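Local coordinates for amino acid amide racemase (Ochrobactrum anthropi, PDB 6GIO), which binds pyridoxal-5'-phosphate and belongs to the class-III aminotransferase family of fold-type I PLP proteins, two copies forming the assembly, at residues S134-Y139 with L166-D171; M147-H152 with L159-V164. One frame throughout, in Å; residues are numbered along the deposited sequence.

Interaction 1 (S134-Y139 with L166-D171). With PLP (pyridoxal-5'-phosphate), chain G.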
ATOM      1  N   SER C 134      10.137  18.826  -8.965  1.00 23.21           N
ATOM      2  CA  SER C 134       9.387  17.845  -9.715  1.00 26.70           C
ATOM      3  C   SER C 134       9.018  18.369 -11.146  1.00 25.69           C
ATOM      4  O   SER C 134       9.320  19.510 -11.495  1.00 25.92           O
ATOM      5  CB  SER C 134       8.146  17.546  -8.913  1.00 29.42           C
ATOM      6  OG  SER C 134       7.374  16.577  -9.543  1.00 37.50           O
ATOM      7  N   PHE C 135       8.377  17.538 -11.968  1.00 22.65           N
ATOM      8  CA  PHE C 135       8.006  17.938 -13.324  1.00 23.26           C
ATOM      9  C   PHE C 135       6.518  18.063 -13.530  1.00 22.58           C
ATOM     10  O   PHE C 135       5.770  17.269 -13.012  1.00 20.82           O
ATOM     11  CB  PHE C 135       8.598  16.981 -14.377  1.00 24.36           C
ATOM     12  CG  PHE C 135      10.043  17.253 -14.604  1.00 26.23           C
ATOM     13  CD1 PHE C 135      10.430  18.282 -15.451  1.00 25.85           C
ATOM     14  CD2 PHE C 135      10.996  16.618 -13.852  1.00 26.99           C
ATOM     15  CE1 PHE C 135      11.770  18.613 -15.590  1.00 29.10           C
ATOM     16  CE2 PHE C 135      12.345  16.957 -13.976  1.00 30.57           C
ATOM     17  CZ  PHE C 135      12.728  17.938 -14.870  1.00 30.15           C
ATOM     18  N   ILE C 136       6.121  19.073 -14.292  1.00 22.51           N
ATOM     19  CA  ILE C 136       4.744  19.190 -14.741  1.00 23.88           C
ATOM     20  C   ILE C 136       4.425  17.903 -15.498  1.00 24.77           C
ATOM     21  O   ILE C 136       5.158  17.473 -16.431  1.00 26.31           O
ATOM     22  CB  ILE C 136       4.509  20.437 -15.628  1.00 25.62           C
ATOM     23  CG1 ILE C 136       4.705  21.715 -14.826  1.00 24.69           C
ATOM     24  CG2 ILE C 136       3.086  20.452 -16.203  1.00 24.20           C
ATOM     25  CD1 ILE C 136       4.902  22.943 -15.665  1.00 25.51           C
ATOM     26  N   GLY C 137       3.339  17.270 -15.078  1.00 26.00           N
ATOM     27  CA  GLY C 137       2.852  16.071 -15.719  1.00 25.06           C
ATOM     28  C   GLY C 137       3.358  14.779 -15.110  1.00 25.66           C
ATOM     29  O   GLY C 137       2.906  13.677 -15.504  1.00 26.11           O
ATOM     30  N   SER C 138       4.278  14.899 -14.152  1.00 24.85           N
ATOM     31  CA  SER C 138       4.833  13.759 -13.463  1.00 24.93           C
ATOM     32  C   SER C 138       3.737  13.122 -12.592  1.00 25.30           C
ATOM     33  O   SER C 138       2.828  13.790 -12.117  1.00 25.40           O
ATOM     34  CB  SER C 138       6.021  14.168 -12.595  1.00 26.67           C
ATOM     35  OG  SER C 138       5.566  14.780 -11.420  1.00 28.88           O
ATOM     36  N   TYR C 139       3.842  11.816 -12.421  1.00 27.00           N
ATOM     37  CA  TYR C 139       2.879  11.057 -11.673  1.00 30.40           C
ATOM     38  C   TYR C 139       3.718  10.193 -10.772  1.00 29.60           C
ATOM     39  O   TYR C 139       4.316   9.240 -11.239  1.00 30.58           O
ATOM     40  CB  TYR C 139       2.003  10.235 -12.618  1.00 31.49           C
ATOM     41  CG  TYR C 139       0.883   9.534 -11.917  1.00 33.68           C
ATOM     42  CD1 TYR C 139       1.127   8.379 -11.161  1.00 35.17           C
ATOM     43  CD2 TYR C 139      -0.426   9.983 -12.026  1.00 36.93           C
ATOM     44  CE1 TYR C 139       0.106   7.714 -10.514  1.00 35.78           C
ATOM     45  CE2 TYR C 139      -1.466   9.312 -11.379  1.00 36.84           C
ATOM     46  CZ  TYR C 139      -1.181   8.176 -10.613  1.00 37.86           C
ATOM     47  OH  TYR C 139      -2.178   7.487  -9.931  1.00 38.66           O
ATOM     48  N   LEU C 166       7.676  23.020  -9.674  1.00 25.47           N
ATOM     49  CA  LEU C 166       7.284  22.284 -10.893  1.00 23.82           C
ATOM     50  C   LEU C 166       7.819  22.885 -12.213  1.00 23.80           C
ATOM     51  O   LEU C 166       7.525  24.029 -12.551  1.00 24.46           O
ATOM     52  CB  LEU C 166       5.771  22.200 -11.000  1.00 24.24           C
ATOM     53  CG  LEU C 166       5.070  21.280 -10.013  1.00 25.62           C
ATOM     54  CD1 LEU C 166       3.557  21.455 -10.187  1.00 29.75           C
ATOM     55  CD2 LEU C 166       5.436  19.812 -10.167  1.00 25.04           C
ATOM     56  N   LEU C 167       8.583  22.099 -12.973  1.00 23.91           N
ATOM     57  CA  LEU C 167       9.180  22.550 -14.220  1.00 23.37           C
ATOM     58  C   LEU C 167       8.562  21.829 -15.373  1.00 23.50           C
ATOM     59  O   LEU C 167       8.165  20.682 -15.201  1.00 23.78           O
ATOM     60  CB  LEU C 167      10.660  22.193 -14.229  1.00 23.88           C
ATOM     61  CG  LEU C 167      11.567  22.788 -13.149  1.00 25.23           C
ATOM     62  CD1 LEU C 167      12.926  22.129 -13.208  1.00 26.23           C
ATOM     63  CD2 LEU C 167      11.676  24.289 -13.320  1.00 26.66           C
ATOM     64  N   PRO C 168       8.546  22.449 -16.582  1.00 24.20           N
ATOM     65  CA  PRO C 168       8.143  21.704 -17.758  1.00 24.26           C
ATOM     66  C   PRO C 168       9.100  20.559 -18.065  1.00 23.83           C
ATOM     67  O   PRO C 168      10.337  20.658 -17.853  1.00 21.81           O
ATOM     68  CB  PRO C 168       8.171  22.763 -18.879  1.00 25.08           C
ATOM     69  CG  PRO C 168       8.140  24.087 -18.193  1.00 25.51           C
ATOM     70  CD  PRO C 168       8.869  23.851 -16.921  1.00 25.59           C
ATOM     71  N   TYR C 169       8.531  19.454 -18.530  1.00 22.87           N
ATOM     72  CA  TYR C 169       9.352  18.359 -19.041  1.00 23.44           C
ATOM     73  C   TYR C 169       9.541  18.562 -20.563  1.00 22.90           C
ATOM     74  O   TYR C 169       8.580  18.615 -21.319  1.00 23.68           O
ATOM     75  CB  TYR C 169       8.704  17.005 -18.685  1.00 22.19           C
ATOM     76  CG  TYR C 169       9.567  15.764 -18.758  1.00 20.97           C
ATOM     77  CD1 TYR C 169       9.780  15.116 -19.953  1.00 21.68           C
ATOM     78  CD2 TYR C 169      10.098  15.172 -17.578  1.00 21.17           C
ATOM     79  CE1 TYR C 169      10.503  13.919 -20.011  1.00 22.00           C
ATOM     80  CE2 TYR C 169      10.808  13.994 -17.622  1.00 20.25           C
ATOM     81  CZ  TYR C 169      11.026  13.371 -18.846  1.00 21.04           C
ATOM     82  OH  TYR C 169      11.727  12.180 -18.914  1.00 20.36           O
ATOM     83  N   PRO C 170      10.780  18.745 -20.998  1.00 22.87           N
ATOM     84  CA  PRO C 170      11.022  19.011 -22.407  1.00 24.64           C
ATOM     85  C   PRO C 170      10.575  17.876 -23.298  1.00 26.43           C
ATOM     86  O   PRO C 170      11.020  16.728 -23.113  1.00 24.87           O
ATOM     87  CB  PRO C 170      12.540  19.089 -22.517  1.00 24.09           C
ATOM     88  CG  PRO C 170      13.074  19.066 -21.154  1.00 23.90           C
ATOM     89  CD  PRO C 170      12.012  18.744 -20.188  1.00 22.98           C
ATOM     90  N   ASP C 171       9.744  18.219 -24.271  1.00 25.67           N
ATOM     91  CA  ASP C 171       9.003  17.264 -25.053  1.00 25.97           C
ATOM     92  C   ASP C 171       9.376  17.446 -26.541  1.00 25.67           C
ATOM     93  O   ASP C 171       8.930  18.388 -27.174  1.00 26.67           O
ATOM     94  CB  ASP C 171       7.533  17.552 -24.837  1.00 26.25           C
ATOM     95  CG  ASP C 171       6.628  16.664 -25.661  1.00 27.90           C
ATOM     96  OD1 ASP C 171       7.109  15.872 -26.526  1.00 28.62           O
ATOM     97  OD2 ASP C 171       5.421  16.772 -25.421  1.00 31.40           O
TER
HETATM   98  N1  PLP G 501       5.437   6.525 -10.072  1.00 32.40           N
HETATM   99  C2  PLP G 501       5.299   6.254 -11.393  1.00 35.26           C
HETATM  100  C2A PLP G 501       6.272   6.741 -12.422  1.00 35.39           C
HETATM  101  C3  PLP G 501       4.142   5.463 -11.886  1.00 34.50           C
HETATM  102  O3  PLP G 501       4.015   5.210 -13.194  1.00 35.47           O
HETATM  103  C4  PLP G 501       3.154   4.927 -10.929  1.00 35.56           C
HETATM  104  C4A PLP G 501       1.997   4.116 -11.414  1.00 34.77           C
HETATM  105  C5  PLP G 501       3.414   5.278  -9.488  1.00 34.45           C
HETATM  106  C6  PLP G 501       4.543   6.060  -9.159  1.00 34.88           C
HETATM  107  C5A PLP G 501       2.430   4.836  -8.417  1.00 34.56           C
HETATM  108  O4P PLP G 501       2.166   3.428  -8.383  1.00 34.82           O
HETATM  109  P   PLP G 501       0.839   2.852  -7.707  1.00 32.20           P
HETATM  110  O1P PLP G 501       1.225   1.430  -7.440  1.00 34.92           O
HETATM  111  O2P PLP G 501      -0.272   2.985  -8.732  1.00 30.35           O
HETATM  112  O3P PLP G 501       0.646   3.656  -6.429  1.00 33.25           O

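Interaction 2 (M147-H152 with L159-V164)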
ATOM      1  N   MET C 147       1.220  12.176  -4.260  1.00 31.16           N
ATOM      2  CA  MET C 147       0.440  13.066  -5.123  1.00 32.48           C
ATOM      3  C   MET C 147       0.873  14.521  -4.909  1.00 31.75           C
ATOM      4  O   MET C 147       0.902  15.321  -5.844  1.00 29.84           O
ATOM      5  CB  MET C 147      -1.038  12.907  -4.811  1.00 33.28           C
ATOM      6  CG  MET C 147      -1.963  13.782  -5.628  1.00 38.93           C
ATOM      7  SD  MET C 147      -3.695  13.458  -5.194  1.00 41.90           S
ATOM      8  CE  MET C 147      -3.783  14.231  -3.584  1.00 42.13           C
ATOM      9  N   GLY C 148       1.239  14.846  -3.676  1.00 31.32           N
ATOM     10  CA  GLY C 148       1.731  16.180  -3.327  1.00 30.18           C
ATOM     11  C   GLY C 148       2.937  16.684  -4.103  1.00 28.24           C
ATOM     12  O   GLY C 148       3.125  17.896  -4.248  1.00 26.03           O
ATOM     13  N   ILE C 149       3.769  15.771  -4.575  1.00 27.95           N
ATOM     14  CA  ILE C 149       4.956  16.152  -5.364  1.00 29.35           C
ATOM     15  C   ILE C 149       4.738  15.867  -6.855  1.00 28.78           C
ATOM     16  O   ILE C 149       5.643  16.007  -7.648  1.00 27.72           O
ATOM     17  CB  ILE C 149       6.229  15.464  -4.841  1.00 28.53           C
ATOM     18  CG1 ILE C 149       6.078  13.943  -4.874  1.00 30.10           C
ATOM     19  CG2 ILE C 149       6.541  15.939  -3.435  1.00 28.74           C
ATOM     20  CD1 ILE C 149       7.390  13.216  -5.022  1.00 28.76           C
ATOM     21  N   SER C 150       3.520  15.484  -7.227  1.00 27.82           N
ATOM     22  CA  SER C 150       3.213  15.154  -8.595  1.00 29.52           C
ATOM     23  C   SER C 150       2.747  16.376  -9.383  1.00 30.91           C
ATOM     24  O   SER C 150       2.186  17.297  -8.816  1.00 30.16           O
ATOM     25  CB  SER C 150       2.141  14.073  -8.623  1.00 30.76           C
ATOM     26  OG  SER C 150       2.668  12.861  -8.078  1.00 32.00           O
ATOM     27  N   GLY C 151       2.981  16.390 -10.693  1.00 30.85           N
ATOM     28  CA  GLY C 151       2.518  17.501 -11.523  1.00 30.34           C
ATOM     29  C   GLY C 151       1.394  17.200 -12.500  1.00 29.80           C
ATOM     30  O   GLY C 151       1.105  18.017 -13.368  1.00 28.95           O
ATOM     31  N   HIS C 152       0.740  16.060 -12.381  1.00 33.09           N
ATOM     32  CA  HIS C 152      -0.180  15.655 -13.458  1.00 37.75           C
ATOM     33  C   HIS C 152      -1.533  16.352 -13.296  1.00 36.98           C
ATOM     34  O   HIS C 152      -1.992  16.588 -12.183  1.00 34.37           O
ATOM     35  CB  HIS C 152      -0.324  14.116 -13.542  1.00 40.33           C
ATOM     36  CG  HIS C 152      -0.960  13.618 -14.818  1.00 43.59           C
ATOM     37  ND1 HIS C 152      -2.329  13.512 -14.981  1.00 40.78           N
ATOM     38  CD2 HIS C 152      -0.413  13.153 -15.971  1.00 43.54           C
ATOM     39  CE1 HIS C 152      -2.597  13.031 -16.182  1.00 41.90           C
ATOM     40  NE2 HIS C 152      -1.454  12.795 -16.801  1.00 44.27           N
ATOM     41  N   LEU C 159      -4.112  20.962  -3.900  1.00 32.11           N
ATOM     42  CA  LEU C 159      -2.911  21.793  -3.993  1.00 32.42           C
ATOM     43  C   LEU C 159      -1.658  20.969  -3.787  1.00 31.46           C
ATOM     44  O   LEU C 159      -1.665  20.025  -3.022  1.00 31.04           O
ATOM     45  CB  LEU C 159      -2.970  22.915  -2.944  1.00 35.79           C
ATOM     46  CG  LEU C 159      -3.960  24.073  -3.187  1.00 35.25           C
ATOM     47  CD1 LEU C 159      -3.786  25.111  -2.111  1.00 34.67           C
ATOM     48  CD2 LEU C 159      -3.779  24.734  -4.553  1.00 34.83           C
ATOM     49  N   PRO C 160      -0.563  21.318  -4.457  1.00 34.72           N
ATOM     50  CA  PRO C 160       0.658  20.585  -4.120  1.00 33.08           C
ATOM     51  C   PRO C 160       1.198  20.854  -2.729  1.00 32.01           C
ATOM     52  O   PRO C 160       0.902  21.852  -2.116  1.00 32.31           O
ATOM     53  CB  PRO C 160       1.693  21.102  -5.136  1.00 34.86           C
ATOM     54  CG  PRO C 160       0.953  22.011  -6.073  1.00 35.57           C
ATOM     55  CD  PRO C 160      -0.305  22.430  -5.391  1.00 35.80           C
ATOM     56  N   ARG C 161       2.014  19.923  -2.270  1.00 32.21           N
ATOM     57  CA  ARG C 161       2.920  20.104  -1.151  1.00 30.42           C
ATOM     58  C   ARG C 161       3.622  21.466  -1.225  1.00 29.76           C
ATOM     59  O   ARG C 161       4.132  21.840  -2.276  1.00 28.31           O
ATOM     60  CB  ARG C 161       3.937  18.956  -1.181  1.00 29.51           C
ATOM     61  CG  ARG C 161       4.788  18.818   0.049  1.00 31.73           C
ATOM     62  CD  ARG C 161       6.015  17.960  -0.221  1.00 31.77           C
ATOM     63  NE  ARG C 161       6.867  17.879   0.965  1.00 31.42           N
ATOM     64  CZ  ARG C 161       6.654  17.048   1.988  1.00 30.40           C
ATOM     65  NH1 ARG C 161       5.612  16.226   1.980  1.00 29.01           N
ATOM     66  NH2 ARG C 161       7.479  17.040   3.018  1.00 28.86           N
ATOM     67  N   PRO C 162       3.616  22.234  -0.116  1.00 30.29           N
ATOM     68  CA  PRO C 162       4.385  23.476  -0.097  1.00 30.71           C
ATOM     69  C   PRO C 162       5.862  23.227  -0.317  1.00 28.91           C
ATOM     70  O   PRO C 162       6.410  22.235   0.201  1.00 32.34           O
ATOM     71  CB  PRO C 162       4.169  24.042   1.332  1.00 32.13           C
ATOM     72  CG  PRO C 162       2.987  23.329   1.865  1.00 32.34           C
ATOM     73  CD  PRO C 162       2.865  22.013   1.136  1.00 31.97           C
ATOM     74  N   GLY C 163       6.496  24.110  -1.073  1.00 26.22           N
ATOM     75  CA  GLY C 163       7.922  24.005  -1.350  1.00 29.22           C
ATOM     76  C   GLY C 163       8.269  23.222  -2.626  1.00 27.46           C
ATOM     77  O   GLY C 163       9.443  23.012  -2.904  1.00 26.08           O
ATOM     78  N   VAL C 164       7.258  22.830  -3.403  1.00 25.61           N
ATOM     79  CA  VAL C 164       7.472  22.104  -4.673  1.00 25.93           C
ATOM     80  C   VAL C 164       7.642  23.081  -5.841  1.00 25.76           C
ATOM     81  O   VAL C 164       6.805  23.973  -6.093  1.00 23.64           O
ATOM     82  CB  VAL C 164       6.332  21.081  -4.965  1.00 27.02           C
ATOM     83  CG1 VAL C 164       6.479  20.461  -6.355  1.00 28.13           C
ATOM     84  CG2 VAL C 164       6.359  19.978  -3.922  1.00 26.37           C
TER

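Interaction 1 (S134-Y139 with L166-D171)
Strands 131-135 and 164-167, the two parallel strands of a beta-alpha-beta unit at one border of the seven-stranded sheet, meet here at their C-terminal ends, where Ser134 pairs with Leu166 and Phe135 with Leu167. Two backbone bonds fix the register: Leu167 N donates to Ser134 O at 3.1 Å, and Ile136 N to Leu167 O at 2.8 Å. On the face of the sheet that carries Phe135 and Leu167, the aromatic contact is made by Phe135 and Tyr169. Tyr169 turns its edge to the face of Phe135 in a T-shaped stack, the centroids 5.2 Å apart and the planes at 80°. Tyr169 CD2 makes the closest approach, 3.6 Å from Phe135 CG, and so lies above the rim of the ring rather than its middle. A chi1 of -163° sends the Tyr169 ring away from its own backbone N and sets this edge over Phe135, and its OH is hydrogen-bonded to Glu205 O. The edge of Phe135 meets Pro168 O, 3.4 Å from CE1. On the sheet's other face, Leu166 CD2 packs on Ser134 CB at 3.7 Å. Separately, Ile136 CG1 touches Leu166 CB. A type II turn from Phe135 to Ser138 then redirects the chain. Phe135 O closes it by accepting both Ser138 N and Ser138 OG, the hydroxyl at 3.0 Å and in the carbonyl plane. The turn delivers Tyr139 to the cofactor, the backbone O of Tyr139 3.1 Å from PLP C2. Pocket residues on loops that follow the C-terminal ends of parallel strands are characteristic of the PLP-binding domain of fold-type I proteins.

Interaction 2 (M147-H152 with L159-V164)
Gly148 O receives Arg161 N at 3.0 Å, joining the type I turn that starts at the end of helix 144-147 to the residues that lead into strand 164-167. The bond is bent, with 140° at the hydrogen and a C=O...N angle of 121°, so the donor approaches well off the carbonyl direction. Carbon atoms gather round the same oxygen: Arg161 CB lies 3.3 Å from Gly148 O and Pro160 CB 3.6 Å from it, with Val164 CG2 a little farther out. The Gly148 backbone is approached directly, Arg161 CB standing 3.8 Å from Gly148 C. Ile149 carries the apolar half through one branch. Its chi1 of 58° wedges CG1 between the backbone N and the carbonyl carbon, and this rotation turns CG2 to segment 159-164, where it touches Arg161 CD at 3.8 Å and Val164 CG2 at 4.1 Å. Arg161 and Ile149 lie side by side and point the same way, whereas Val164 crosses Ile149 at about a right angle. The arginine chain is extended from CG to NE, so its methylene portion does the touching and the guanidinium is carried onward; the side chain also packs on Val120 and Thr124 of helix 112-127. Each part of the connection has a turn of its own, type I from Met147 to Ser150, closed by Ser150 N to Met147 O at 3.0 Å, and type II from Arg161 to Val164, whose closing bond is weak. Chemically, this suggests that here packing of aliphatic carbons supplements a single bent backbone bond, Arg161 touching by its methylenes.

The centres of the two interactions lie about 11 Å apart, on the same side of the chain's centre. Along the chain the order is 134-139, 147-152, 159-164, 166-171, so interaction 2 falls wholly within the crossover between the strands paired in interaction 1, and segment 147-152 begins on the last residue of helix 144-147. The two also touch directly: Ser134 OG lies 2.6 Å from Ile149 O and Gly137 N 2.9 Å from Gly151 O, both probable hydrogen bonds, while His152 packs against the backbone of Gly137 and Ser138. The crossover loop is thereby tied to the turn that brings Tyr139 to the PLP, linking sheet border and cofactor pocket.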